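Local coordinates for transposon Tn7 transposition protein TnsA (Escherichia coli, PDB 1F1Z) that cuts the 5' DNA strands at the ends of transposon Tn7, acting with TnsB as the transposase and using divalent metal ions, at residues Y29-T34 and T52-H57; R43-Y48 and L59-L64; F67-W72 and F243-S248; R80-L85 and S112-V117. All blocks are in the same frame, centred on the assembly; numbering follows the deposited sequence.

Interaction 1: Y29-T34 and T52-H57; sequences YIPWLT and TGRVHH
Arg54 NH2 is held in a salt bridge by OE2 of Glu81 and lies 3.1 Å from CD2 of Tyr29. The guanidinium is sandwiched: CD2 of Tyr29 sits over one face, while His56 CE1 lies 3.3 Å above the opposite face. The tyrosine ring is inclined by 41° to the guanidinium, and the two do not stack flat. CG of Arg54 stands between the backbone N and the carbonyl carbon (chi1 65°), and the chain then runs extended to NE. An ST turn fixes the backbone at the root of this side chain, with Thr52 OG1 accepting from the backbone N of Arg54 at 3.2 Å and paired with NE2 of His56 at 2.6 Å. OE2 of Glu81 also accepts from His56 ND1, and Tyr29 OH reaches the carbonyl of the same glutamate. A leucine in place of Arg54 would probably leave Glu81 OE2 without its charged mate and would remove the guanidinium that lies against the Tyr29 ring.

Further along the chain the contact turns nonpolar at His57. CG of Pro31 approaches ND1 of His57 to 3.7 Å, and Thr34 brings CB to 3.6 Å from CD2 of His57, with its CG2 over one face of the ring. No hydrogen bond joins the two segments directly, and His57 ND1 is buried here with no partner in the model. Across the two segments there is packing alone; the polar ties run through Glu81, which also bonds His57 N and probably offsets the buried charge of Arg54.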
# COMPACT_ATOMS: atom_id res chain seq x y z
N TYR A 29 -7.19 1.16 -12.14
CA TYR A 29 -7.36 -0.12 -11.46
C TYR A 29 -8.23 0.01 -10.22
O TYR A 29 -8.06 0.92 -9.42
CB TYR A 29 -6.00 -0.70 -11.06
CG TYR A 29 -6.09 -1.95 -10.22
CD1 TYR A 29 -6.29 -3.20 -10.80
CD2 TYR A 29 -6.00 -1.89 -8.82
CE1 TYR A 29 -6.41 -4.36 -10.02
CE2 TYR A 29 -6.12 -3.03 -8.03
CZ TYR A 29 -6.33 -4.26 -8.64
OH TYR A 29 -6.46 -5.39 -7.86
N ILE A 30 -9.16 -0.92 -10.06
CA ILE A 30 -10.06 -0.95 -8.90
C ILE A 30 -9.74 -2.22 -8.11
O ILE A 30 -9.82 -3.32 -8.66
CB ILE A 30 -11.55 -1.02 -9.33
CG1 ILE A 30 -11.85 0.02 -10.41
CG2 ILE A 30 -12.45 -0.80 -8.13
CD1 ILE A 30 -13.25 -0.08 -10.97
N PRO A 31 -9.37 -2.10 -6.83
CA PRO A 31 -9.05 -3.28 -6.01
C PRO A 31 -10.28 -4.18 -5.89
O PRO A 31 -11.40 -3.71 -6.10
CB PRO A 31 -8.72 -2.67 -4.65
CG PRO A 31 -8.26 -1.29 -4.97
CD PRO A 31 -9.22 -0.86 -6.04
N TRP A 32 -10.08 -5.46 -5.60
CA TRP A 32 -11.20 -6.39 -5.44
C TRP A 32 -11.77 -6.15 -4.05
O TRP A 32 -12.98 -6.20 -3.85
CB TRP A 32 -10.74 -7.85 -5.56
CG TRP A 32 -11.84 -8.84 -5.28
CD1 TRP A 32 -12.05 -9.52 -4.10
CD2 TRP A 32 -12.92 -9.19 -6.14
NE1 TRP A 32 -13.22 -10.24 -4.18
CE2 TRP A 32 -13.77 -10.07 -5.41
CE3 TRP A 32 -13.26 -8.85 -7.46
CZ2 TRP A 32 -14.95 -10.60 -5.96
CZ3 TRP A 32 -14.43 -9.39 -8.01
CH2 TRP A 32 -15.26 -10.25 -7.26
N LEU A 33 -10.88 -5.94 -3.09
CA LEU A 33 -11.27 -5.65 -1.71
C LEU A 33 -10.90 -4.19 -1.45
O LEU A 33 -9.90 -3.70 -1.98
CB LEU A 33 -10.51 -6.53 -0.73
CG LEU A 33 -10.71 -8.04 -0.87
CD1 LEU A 33 -9.88 -8.75 0.19
CD2 LEU A 33 -12.19 -8.38 -0.72
N THR A 34 -11.72 -3.51 -0.67
CA THR A 34 -11.47 -2.11 -0.33
C THR A 34 -11.36 -2.02 1.18
O THR A 34 -11.55 -3.01 1.89
CB THR A 34 -12.61 -1.18 -0.83
OG1 THR A 34 -13.83 -1.51 -0.16
CG2 THR A 34 -12.79 -1.31 -2.34
N THR A 52 1.05 5.34 -9.39
CA THR A 52 -0.26 5.09 -9.98
C THR A 52 -1.17 6.29 -10.03
O THR A 52 -2.18 6.28 -10.73
CB THR A 52 -1.00 3.99 -9.21
OG1 THR A 52 -1.34 4.48 -7.91
CG2 THR A 52 -0.13 2.74 -9.07
N GLY A 53 -0.85 7.30 -9.23
CA GLY A 53 -1.67 8.49 -9.21
C GLY A 53 -3.01 8.25 -8.55
O GLY A 53 -3.92 9.05 -8.71
N ARG A 54 -3.16 7.16 -7.79
CA ARG A 54 -4.43 6.88 -7.11
C ARG A 54 -4.23 6.49 -5.65
O ARG A 54 -3.10 6.36 -5.18
CB ARG A 54 -5.21 5.77 -7.84
CG ARG A 54 -4.56 4.39 -7.86
CD ARG A 54 -5.49 3.29 -8.39
NE ARG A 54 -4.83 1.99 -8.43
CZ ARG A 54 -4.70 1.18 -7.39
NH1 ARG A 54 -5.20 1.51 -6.21
NH2 ARG A 54 -4.01 0.05 -7.50
N VAL A 55 -5.33 6.35 -4.93
CA VAL A 55 -5.29 5.96 -3.52
C VAL A 55 -5.51 4.43 -3.43
O VAL A 55 -6.45 3.89 -4.03
CB VAL A 55 -6.34 6.75 -2.71
CG1 VAL A 55 -7.74 6.51 -3.26
CG2 VAL A 55 -6.28 6.37 -1.26
N HIS A 56 -4.63 3.75 -2.70
CA HIS A 56 -4.68 2.30 -2.57
C HIS A 56 -5.31 1.83 -1.26
O HIS A 56 -5.22 2.53 -0.25
CB HIS A 56 -3.26 1.73 -2.68
CG HIS A 56 -2.58 2.08 -3.96
ND1 HIS A 56 -2.10 1.13 -4.84
CD2 HIS A 56 -2.30 3.28 -4.52
CE1 HIS A 56 -1.56 1.73 -5.89
NE2 HIS A 56 -1.67 3.04 -5.72
N HIS A 57 -5.93 0.65 -1.27
CA HIS A 57 -6.57 0.10 -0.07
C HIS A 57 -5.75 -1.03 0.53
O HIS A 57 -5.61 -2.08 -0.07
CB HIS A 57 -7.96 -0.42 -0.40
CG HIS A 57 -8.87 0.63 -0.96
ND1 HIS A 57 -8.69 1.19 -2.20
CD2 HIS A 57 -9.98 1.21 -0.44
CE1 HIS A 57 -9.65 2.07 -2.44
NE2 HIS A 57 -10.44 2.10 -1.38

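Interaction 2: R43-Y48 and L59-L64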
# COMPACT_ATOMS: atom_id res chain seq x y z
N ARG A 43 -6.31 -2.66 11.29
CA ARG A 43 -6.50 -1.33 10.73
C ARG A 43 -6.23 -1.33 9.23
O ARG A 43 -5.35 -2.05 8.74
CB ARG A 43 -5.59 -0.33 11.46
CG ARG A 43 -5.69 1.10 10.94
CD ARG A 43 -5.12 2.11 11.93
NE ARG A 43 -3.78 1.74 12.40
CZ ARG A 43 -2.81 2.62 12.63
NH1 ARG A 43 -3.03 3.92 12.43
NH2 ARG A 43 -1.63 2.21 13.07
N SER A 44 -7.03 -0.55 8.51
CA SER A 44 -6.91 -0.41 7.06
C SER A 44 -6.32 0.96 6.73
O SER A 44 -6.34 1.87 7.56
CB SER A 44 -8.29 -0.56 6.42
OG SER A 44 -9.27 0.16 7.14
N HIS A 45 -5.82 1.11 5.51
CA HIS A 45 -5.20 2.36 5.09
C HIS A 45 -5.52 2.72 3.65
O HIS A 45 -5.59 1.84 2.79
CB HIS A 45 -3.69 2.26 5.20
CG HIS A 45 -3.21 1.93 6.57
ND1 HIS A 45 -2.89 2.90 7.50
CD2 HIS A 45 -2.99 0.74 7.18
CE1 HIS A 45 -2.50 2.32 8.62
NE2 HIS A 45 -2.55 1.01 8.46
N ARG A 46 -5.68 4.01 3.41
CA ARG A 46 -5.93 4.52 2.07
C ARG A 46 -4.80 5.51 1.88
O ARG A 46 -4.79 6.59 2.47
CB ARG A 46 -7.29 5.23 1.98
CG ARG A 46 -8.48 4.32 2.25
CD ARG A 46 -9.77 4.98 1.85
NE ARG A 46 -9.92 5.04 0.40
CZ ARG A 46 -10.20 6.14 -0.30
NH1 ARG A 46 -10.36 7.30 0.32
NH2 ARG A 46 -10.32 6.06 -1.62
N ILE A 47 -3.79 5.10 1.11
CA ILE A 47 -2.60 5.91 0.88
C ILE A 47 -2.51 6.23 -0.60
O ILE A 47 -2.87 5.42 -1.44
CB ILE A 47 -1.34 5.13 1.31
CG1 ILE A 47 -1.53 4.53 2.72
CG2 ILE A 47 -0.12 6.01 1.27
CD1 ILE A 47 -1.86 5.55 3.82
N TYR A 48 -2.04 7.43 -0.92
CA TYR A 48 -1.89 7.85 -2.30
C TYR A 48 -0.56 7.32 -2.85
O TYR A 48 0.39 7.11 -2.10
CB TYR A 48 -1.93 9.38 -2.39
CG TYR A 48 -1.63 9.97 -3.76
CD1 TYR A 48 -2.64 10.07 -4.72
CD2 TYR A 48 -0.36 10.44 -4.08
CE1 TYR A 48 -2.37 10.63 -5.97
CE2 TYR A 48 -0.08 10.99 -5.31
CZ TYR A 48 -1.09 11.09 -6.25
OH TYR A 48 -0.82 11.62 -7.49
N LEU A 59 -5.29 -3.49 3.91
CA LEU A 59 -6.11 -3.99 5.00
C LEU A 59 -5.44 -4.28 6.34
O LEU A 59 -6.08 -4.82 7.25
CB LEU A 59 -6.90 -5.20 4.51
CG LEU A 59 -7.60 -4.93 3.18
CD1 LEU A 59 -8.39 -6.16 2.74
CD2 LEU A 59 -8.52 -3.73 3.30
N SER A 60 -4.16 -3.94 6.47
CA SER A 60 -3.43 -4.14 7.72
C SER A 60 -2.16 -3.29 7.71
O SER A 60 -1.72 -2.83 6.65
CB SER A 60 -3.07 -5.62 7.92
OG SER A 60 -2.15 -6.06 6.94
N ASP A 61 -1.57 -3.10 8.88
CA ASP A 61 -0.35 -2.32 9.01
C ASP A 61 0.78 -3.03 8.25
O ASP A 61 1.66 -2.39 7.68
CB ASP A 61 0.05 -2.17 10.48
CG ASP A 61 -1.01 -1.44 11.32
OD1 ASP A 61 -0.85 -1.39 12.56
OD2 ASP A 61 -1.98 -0.91 10.75
N LEU A 62 0.72 -4.35 8.23
CA LEU A 62 1.72 -5.17 7.56
C LEU A 62 1.67 -4.91 6.04
O LEU A 62 2.71 -4.74 5.39
CB LEU A 62 1.47 -6.64 7.88
CG LEU A 62 2.66 -7.59 7.82
CD1 LEU A 62 3.89 -6.89 8.33
CD2 LEU A 62 2.38 -8.85 8.64
N GLU A 63 0.46 -4.86 5.49
CA GLU A 63 0.29 -4.60 4.07
C GLU A 63 0.76 -3.18 3.75
O GLU A 63 1.29 -2.91 2.67
CB GLU A 63 -1.16 -4.75 3.66
CG GLU A 63 -1.64 -6.19 3.62
CD GLU A 63 -3.07 -6.31 3.15
OE1 GLU A 63 -3.56 -5.39 2.44
OE2 GLU A 63 -3.73 -7.31 3.48
N LEU A 64 0.54 -2.26 4.68
CA LEU A 64 0.94 -0.86 4.53
C LEU A 64 2.46 -0.85 4.40
O LEU A 64 3.02 -0.24 3.50
CB LEU A 64 0.53 -0.05 5.76
CG LEU A 64 0.23 1.46 5.73
CD1 LEU A 64 0.56 2.04 7.09
CD2 LEU A 64 1.02 2.20 4.67
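Where strand 45-48 begins, the backbone of Arg43 and Ser44 runs close past that of Leu59 and Ser60, near enough for CA of Ser60 to make a C-H...O contact of 3.0 Å with Arg43 O. The main polar link follows at His45, whose NE2 donates to OD2 of Asp61 over 3.0 Å in an almost straight bond (171°). OD2 lies in the imidazole plane, but the histidine meets it on the anti side of the carboxylate and 31° out of the carboxylate plane. The same oxygen faces NE of Arg43 at 3.6 Å, a long salt bridge, while NH1 of that arginine is hydrogen-bonded to the carbonyl of Tyr180.

One face of the His45 ring is filled by Leu64. Its CG stands anti to the backbone N (chi1 -153°), which carries CD1 over the middle of the imidazole, 3.5 Å from the centroid, in a CH-pi contact. The other methyl, CD2, turns to Ile47 and meets its CG1 at 4.0 Å. Asp61 at the ring edge and Leu64 above it, together with Tyr180, which meets the ring edge-to-face, probably restrain its rotation.

Ser60 is the N-cap of helix 61-72, its OG accepting from the backbone N of Glu63 at 3.2 Å. The side chain of Glu63 reaches back past the cap: OE1 takes the N-H of Leu59, from above the carboxylate plane, and also receives Gln82 NE2. An active-site glutamate held in the first turn of a helix beside the core sheet is an arrangement known from the restriction endonuclease fold, to which TnsA belongs.

Interaction 3: F67-W72 and F243-S248; sequences FLSLEW and FNIYKS
Trp72 and Tyr246 meet as a T-shaped pair: the tyrosine turns its edge to the face of the indole, with the planes at 80° and the centroid of the five-membered ring 4.9 Å from that of the phenol. CE1 of Tyr246 comes nearest, 3.3 Å from NE1 of Trp72, with CD1 beside it. CG roughly anti to the backbone N (chi1 153°) swings the indole away from the helix axis to meet Asn244 and Tyr246. On the same side of its plane, the amide of Asn244 sits near the six-membered ring, inclined by just 23°, with OD1 3.5 Å from CH2 of Trp72.

That OD1 also accepts from the backbone N of Tyr246, closing an Asx turn inside a type I beta turn from Asn244 to Lys247. The turn belongs to the C-terminal part of the protein, and here it packs on the last turns of helix 61-72, the helix that carries an active-site glutamate at its other end. Helix 170-179 backs the loop through Val172, which touches Tyr246.

Ile245 is wedged between the tryptophan and the helix backbone. Its CD1 reaches CB of Trp72 at 3.8 Å and the carbonyl O of Leu68 at 3.6 Å. At the far end of Tyr246, one water joins loop to helix: it donates to Ser69 O at 2.7 Å and lies 2.6 Å from Tyr246 OH, near the phenol plane. The hydroxyl of Ser69 is engaged within its own helix, with the carbonyl of Ala65.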
# COMPACT_ATOMS: atom_id res chain seq x y z
N PHE A 67 3.39 -2.02 1.02
CA PHE A 67 3.03 -1.02 0.02
C PHE A 67 4.09 0.10 -0.03
O PHE A 67 4.55 0.48 -1.11
CB PHE A 67 1.66 -0.41 0.33
CG PHE A 67 1.32 0.75 -0.54
CD1 PHE A 67 0.90 0.56 -1.85
CD2 PHE A 67 1.47 2.06 -0.06
CE1 PHE A 67 0.65 1.64 -2.69
CE2 PHE A 67 1.22 3.15 -0.89
CZ PHE A 67 0.81 2.94 -2.21
N LEU A 68 4.45 0.61 1.15
CA LEU A 68 5.44 1.67 1.26
C LEU A 68 6.76 1.23 0.62
O LEU A 68 7.39 2.02 -0.09
CB LEU A 68 5.65 2.04 2.73
CG LEU A 68 4.46 2.68 3.48
CD1 LEU A 68 4.80 3.00 4.94
CD2 LEU A 68 4.07 3.96 2.77
N SER A 69 7.16 -0.03 0.82
CA SER A 69 8.39 -0.56 0.23
C SER A 69 8.25 -0.59 -1.28
O SER A 69 9.21 -0.30 -1.99
CB SER A 69 8.68 -1.97 0.73
OG SER A 69 8.78 -1.98 2.14
N LEU A 70 7.07 -0.95 -1.76
CA LEU A 70 6.82 -1.01 -3.19
C LEU A 70 6.87 0.38 -3.80
O LEU A 70 7.55 0.59 -4.80
CB LEU A 70 5.47 -1.67 -3.48
CG LEU A 70 5.42 -3.16 -3.19
CD1 LEU A 70 4.07 -3.74 -3.60
CD2 LEU A 70 6.53 -3.83 -3.96
N GLU A 71 6.16 1.32 -3.19
CA GLU A 71 6.13 2.69 -3.67
C GLU A 71 7.55 3.31 -3.72
O GLU A 71 7.85 4.11 -4.60
CB GLU A 71 5.17 3.49 -2.79
CG GLU A 71 4.92 4.92 -3.23
CD GLU A 71 4.31 5.03 -4.61
OE1 GLU A 71 3.45 4.20 -4.94
OE2 GLU A 71 4.70 5.96 -5.36
N TRP A 72 8.42 2.89 -2.80
CA TRP A 72 9.80 3.38 -2.72
C TRP A 72 10.67 2.89 -3.87
O TRP A 72 11.55 3.61 -4.35
CB TRP A 72 10.44 2.95 -1.38
CG TRP A 72 11.96 2.80 -1.41
CD1 TRP A 72 12.68 1.64 -1.63
CD2 TRP A 72 12.94 3.82 -1.19
NE1 TRP A 72 14.03 1.88 -1.56
CE2 TRP A 72 14.22 3.21 -1.30
CE3 TRP A 72 12.86 5.20 -0.93
CZ2 TRP A 72 15.40 3.94 -1.15
CZ3 TRP A 72 14.04 5.92 -0.78
CH2 TRP A 72 15.29 5.29 -0.89
N PHE A 243 9.41 9.62 1.19
CA PHE A 243 10.76 9.84 1.69
C PHE A 243 11.56 8.53 1.73
O PHE A 243 11.05 7.47 1.37
CB PHE A 243 10.71 10.46 3.09
CG PHE A 243 10.33 9.50 4.18
CD1 PHE A 243 11.30 9.00 5.04
CD2 PHE A 243 9.00 9.15 4.38
CE1 PHE A 243 10.95 8.17 6.10
CE2 PHE A 243 8.64 8.32 5.43
CZ PHE A 243 9.62 7.83 6.29
N ASN A 244 12.81 8.61 2.18
CA ASN A 244 13.64 7.42 2.26
C ASN A 244 13.24 6.65 3.52
O ASN A 244 13.75 6.90 4.60
CB ASN A 244 15.11 7.81 2.32
CG ASN A 244 16.03 6.62 2.28
OD1 ASN A 244 15.61 5.49 2.54
ND2 ASN A 244 17.29 6.85 1.95
N ILE A 245 12.28 5.74 3.37
CA ILE A 245 11.78 4.93 4.47
C ILE A 245 12.82 4.07 5.18
O ILE A 245 12.61 3.62 6.31
CB ILE A 245 10.64 4.00 4.00
CG1 ILE A 245 11.13 3.11 2.86
CG2 ILE A 245 9.46 4.82 3.53
CD1 ILE A 245 10.09 2.17 2.32
N TYR A 246 13.94 3.80 4.52
CA TYR A 246 15.00 3.00 5.12
C TYR A 246 15.92 3.82 6.02
O TYR A 246 16.90 3.31 6.57
CB TYR A 246 15.79 2.26 4.04
CG TYR A 246 14.94 1.22 3.34
CD1 TYR A 246 14.58 1.36 2.00
CD2 TYR A 246 14.42 0.13 4.05
CE1 TYR A 246 13.72 0.46 1.39
CE2 TYR A 246 13.56 -0.77 3.46
CZ TYR A 246 13.21 -0.61 2.13
OH TYR A 246 12.33 -1.50 1.56
N LYS A 247 15.59 5.09 6.18
CA LYS A 247 16.35 5.99 7.01
C LYS A 247 15.28 6.62 7.87
O LYS A 247 14.15 6.78 7.42
CB LYS A 247 17.03 7.06 6.15
CG LYS A 247 18.19 7.79 6.82
CD LYS A 247 18.84 8.77 5.87
CE LYS A 247 19.43 8.07 4.66
NZ LYS A 247 19.63 9.01 3.51
N SER A 248 15.60 6.92 9.13
CA SER A 248 14.62 7.55 10.00
C SER A 248 14.20 8.83 9.32
O SER A 248 15.01 9.50 8.68
CB SER A 248 15.21 7.89 11.35
OG SER A 248 14.30 8.71 12.09
O HOH W 1 11.54 -1.17 -0.85

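Interaction 4: R80-L85 and S112-V117; sequences REQFPL and STDFLV. With MG (magnesium ion), chain C.
Leu116 lies between Phe83 and Arg80 on one face of the sheet. Its CG hangs over the middle of the Phe83 ring in a CH-pi contact, 4.3 Å from the centroid, and CD1 turns the other way to rest over a face of the Arg80 guanidinium, 3.1 Å from NH2. That NH2 is salt-bridged to Asp118. The backbones of Arg80 and Leu116 form an antiparallel hydrogen-bonded pair, with Arg80 N to Leu116 O at 2.9 Å.

The two strands are the outermost strand, within this chain, and its neighbour in the mixed core sheet of the restriction endonuclease fold, both turning a corner, at Gln82 and at Asp114. Asp114 and Phe115 face Ile129 as a classic beta bulge. At this corner the catalytic Asp114 binds magnesium through OD1 at 2.3 Å, and five waters complete the shell; OD2 accepts from Val131 N, and a second magnesium ion lies close by.

Beyond the corner the carbonyl O of Ser112 accepts from one metal-bound water, and its OG lies 2.8 Å from another, which also donates to Gln82 OE1. NE2 of Gln82 is bonded to the active-site Glu63. Leu85 puts CD2 3.3 Å from OG1 of Thr113, a hydroxyl bonded to Trp153 and Glu149. Shortening Leu85 to an alanine would probably open a gap beside Thr113 OG1 and take apolar cover from Trp153.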
# COMPACT_ATOMS: atom_id res chain seq x y z
N ARG A 80 -0.99 -3.19 -8.08
CA ARG A 80 -2.40 -3.50 -8.12
C ARG A 80 -2.70 -4.39 -6.92
O ARG A 80 -2.50 -5.61 -6.97
CB ARG A 80 -2.75 -4.15 -9.45
CG ARG A 80 -2.73 -3.16 -10.58
CD ARG A 80 -3.04 -3.79 -11.90
NE ARG A 80 -1.90 -4.50 -12.45
CZ ARG A 80 -1.99 -5.40 -13.42
NH1 ARG A 80 -3.18 -5.69 -13.93
NH2 ARG A 80 -0.90 -6.00 -13.88
N GLU A 81 -3.14 -3.76 -5.84
CA GLU A 81 -3.43 -4.44 -4.59
C GLU A 81 -4.77 -5.20 -4.61
O GLU A 81 -5.66 -4.90 -5.41
CB GLU A 81 -3.36 -3.45 -3.41
CG GLU A 81 -4.53 -2.48 -3.29
CD GLU A 81 -4.46 -1.29 -4.23
OE1 GLU A 81 -5.36 -0.43 -4.14
OE2 GLU A 81 -3.52 -1.19 -5.04
N GLN A 82 -4.90 -6.17 -3.70
CA GLN A 82 -6.09 -7.01 -3.59
C GLN A 82 -6.52 -7.51 -4.98
O GLN A 82 -7.66 -7.33 -5.39
CB GLN A 82 -7.23 -6.24 -2.91
CG GLN A 82 -6.79 -5.30 -1.80
CD GLN A 82 -6.07 -6.00 -0.65
OE1 GLN A 82 -6.26 -7.19 -0.39
NE2 GLN A 82 -5.26 -5.24 0.07
N PHE A 83 -5.58 -8.12 -5.69
CA PHE A 83 -5.81 -8.63 -7.03
C PHE A 83 -6.54 -9.98 -6.99
O PHE A 83 -6.06 -10.95 -6.39
CB PHE A 83 -4.47 -8.76 -7.76
CG PHE A 83 -4.61 -9.09 -9.21
CD1 PHE A 83 -4.74 -8.07 -10.14
CD2 PHE A 83 -4.59 -10.41 -9.64
CE1 PHE A 83 -4.86 -8.36 -11.49
CE2 PHE A 83 -4.70 -10.72 -10.99
CZ PHE A 83 -4.84 -9.69 -11.92
N PRO A 84 -7.70 -10.07 -7.66
CA PRO A 84 -8.54 -11.28 -7.73
C PRO A 84 -7.99 -12.38 -8.62
O PRO A 84 -7.48 -12.13 -9.72
CB PRO A 84 -9.86 -10.74 -8.28
CG PRO A 84 -9.39 -9.68 -9.25
CD PRO A 84 -8.30 -8.97 -8.46
N LEU A 85 -8.10 -13.61 -8.14
CA LEU A 85 -7.64 -14.78 -8.87
C LEU A 85 -8.86 -15.40 -9.55
O LEU A 85 -9.90 -15.62 -8.91
CB LEU A 85 -7.00 -15.77 -7.89
CG LEU A 85 -6.03 -15.20 -6.85
CD1 LEU A 85 -5.53 -16.29 -5.92
CD2 LEU A 85 -4.87 -14.51 -7.53
N SER A 112 -7.89 -13.68 -3.61
CA SER A 112 -7.13 -12.53 -4.06
C SER A 112 -5.74 -12.50 -3.48
O SER A 112 -5.52 -12.90 -2.32
CB SER A 112 -7.87 -11.24 -3.71
OG SER A 112 -8.13 -11.15 -2.31
N THR A 113 -4.79 -12.05 -4.30
CA THR A 113 -3.42 -11.89 -3.87
C THR A 113 -3.31 -10.43 -3.38
O THR A 113 -3.94 -9.53 -3.92
CB THR A 113 -2.47 -12.18 -5.03
OG1 THR A 113 -2.58 -13.57 -5.35
CG2 THR A 113 -1.03 -11.84 -4.69
N ASP A 114 -2.57 -10.22 -2.30
CA ASP A 114 -2.43 -8.90 -1.71
C ASP A 114 -1.84 -7.85 -2.65
O ASP A 114 -2.36 -6.73 -2.70
CB ASP A 114 -1.66 -8.99 -0.38
CG ASP A 114 -2.44 -9.75 0.71
OD1 ASP A 114 -3.66 -9.99 0.53
OD2 ASP A 114 -1.85 -10.11 1.75
N PHE A 115 -0.83 -8.22 -3.43
CA PHE A 115 -0.20 -7.29 -4.38
C PHE A 115 0.25 -7.96 -5.67
O PHE A 115 0.86 -9.04 -5.64
CB PHE A 115 1.04 -6.61 -3.79
CG PHE A 115 0.77 -5.73 -2.61
CD1 PHE A 115 1.00 -6.20 -1.32
CD2 PHE A 115 0.31 -4.43 -2.79
CE1 PHE A 115 0.77 -5.39 -0.22
CE2 PHE A 115 0.08 -3.62 -1.70
CZ PHE A 115 0.31 -4.10 -0.41
N LEU A 116 -0.07 -7.34 -6.80
CA LEU A 116 0.38 -7.83 -8.10
C LEU A 116 1.16 -6.60 -8.56
O LEU A 116 0.60 -5.50 -8.65
CB LEU A 116 -0.80 -8.13 -9.03
CG LEU A 116 -0.50 -8.80 -10.39
CD1 LEU A 116 -0.11 -7.77 -11.41
CD2 LEU A 116 0.59 -9.85 -10.27
N VAL A 117 2.46 -6.74 -8.75
CA VAL A 117 3.27 -5.60 -9.16
C VAL A 117 4.06 -5.79 -10.45
O VAL A 117 4.52 -6.90 -10.74
CB VAL A 117 4.17 -5.09 -7.99
CG1 VAL A 117 4.33 -6.14 -6.92
CG2 VAL A 117 5.53 -4.65 -8.48
MG MG C . -5.74 -10.77 1.21
O HOH W 2 0.42 -4.09 -10.81
O HOH W 3 -6.32 -9.91 -0.52
O HOH W 4 -5.54 -8.82 1.94
O HOH W 5 -5.27 -12.69 0.44
O HOH W 6 -7.50 -11.11 2.14
O HOH W 7 -4.90 -11.76 3.40

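How the interactions relate
Interactions 1, 2 and 4 cluster within 10 to 14 Å of one another, centre to centre; interaction 3 is 14 Å from interaction 2 but 19 and 20 Å from interactions 1 and 4. Interactions 1 and 2 share the two-stranded sheet of strands 45-48 and 55-58, and their segments alternate along the chain. Helix 61-72 supplies both interaction 2, at its start, and interaction 3, at its end; strand 76-84 of interaction 4 follows it directly. Interaction 3 ties that helix to a loop 171 residues later. The active site gathers where interactions 2 and 4 meet, with the carboxylates of Glu63 and Asp114 close together beside the metal. Glu81 links interaction 4 to interaction 1.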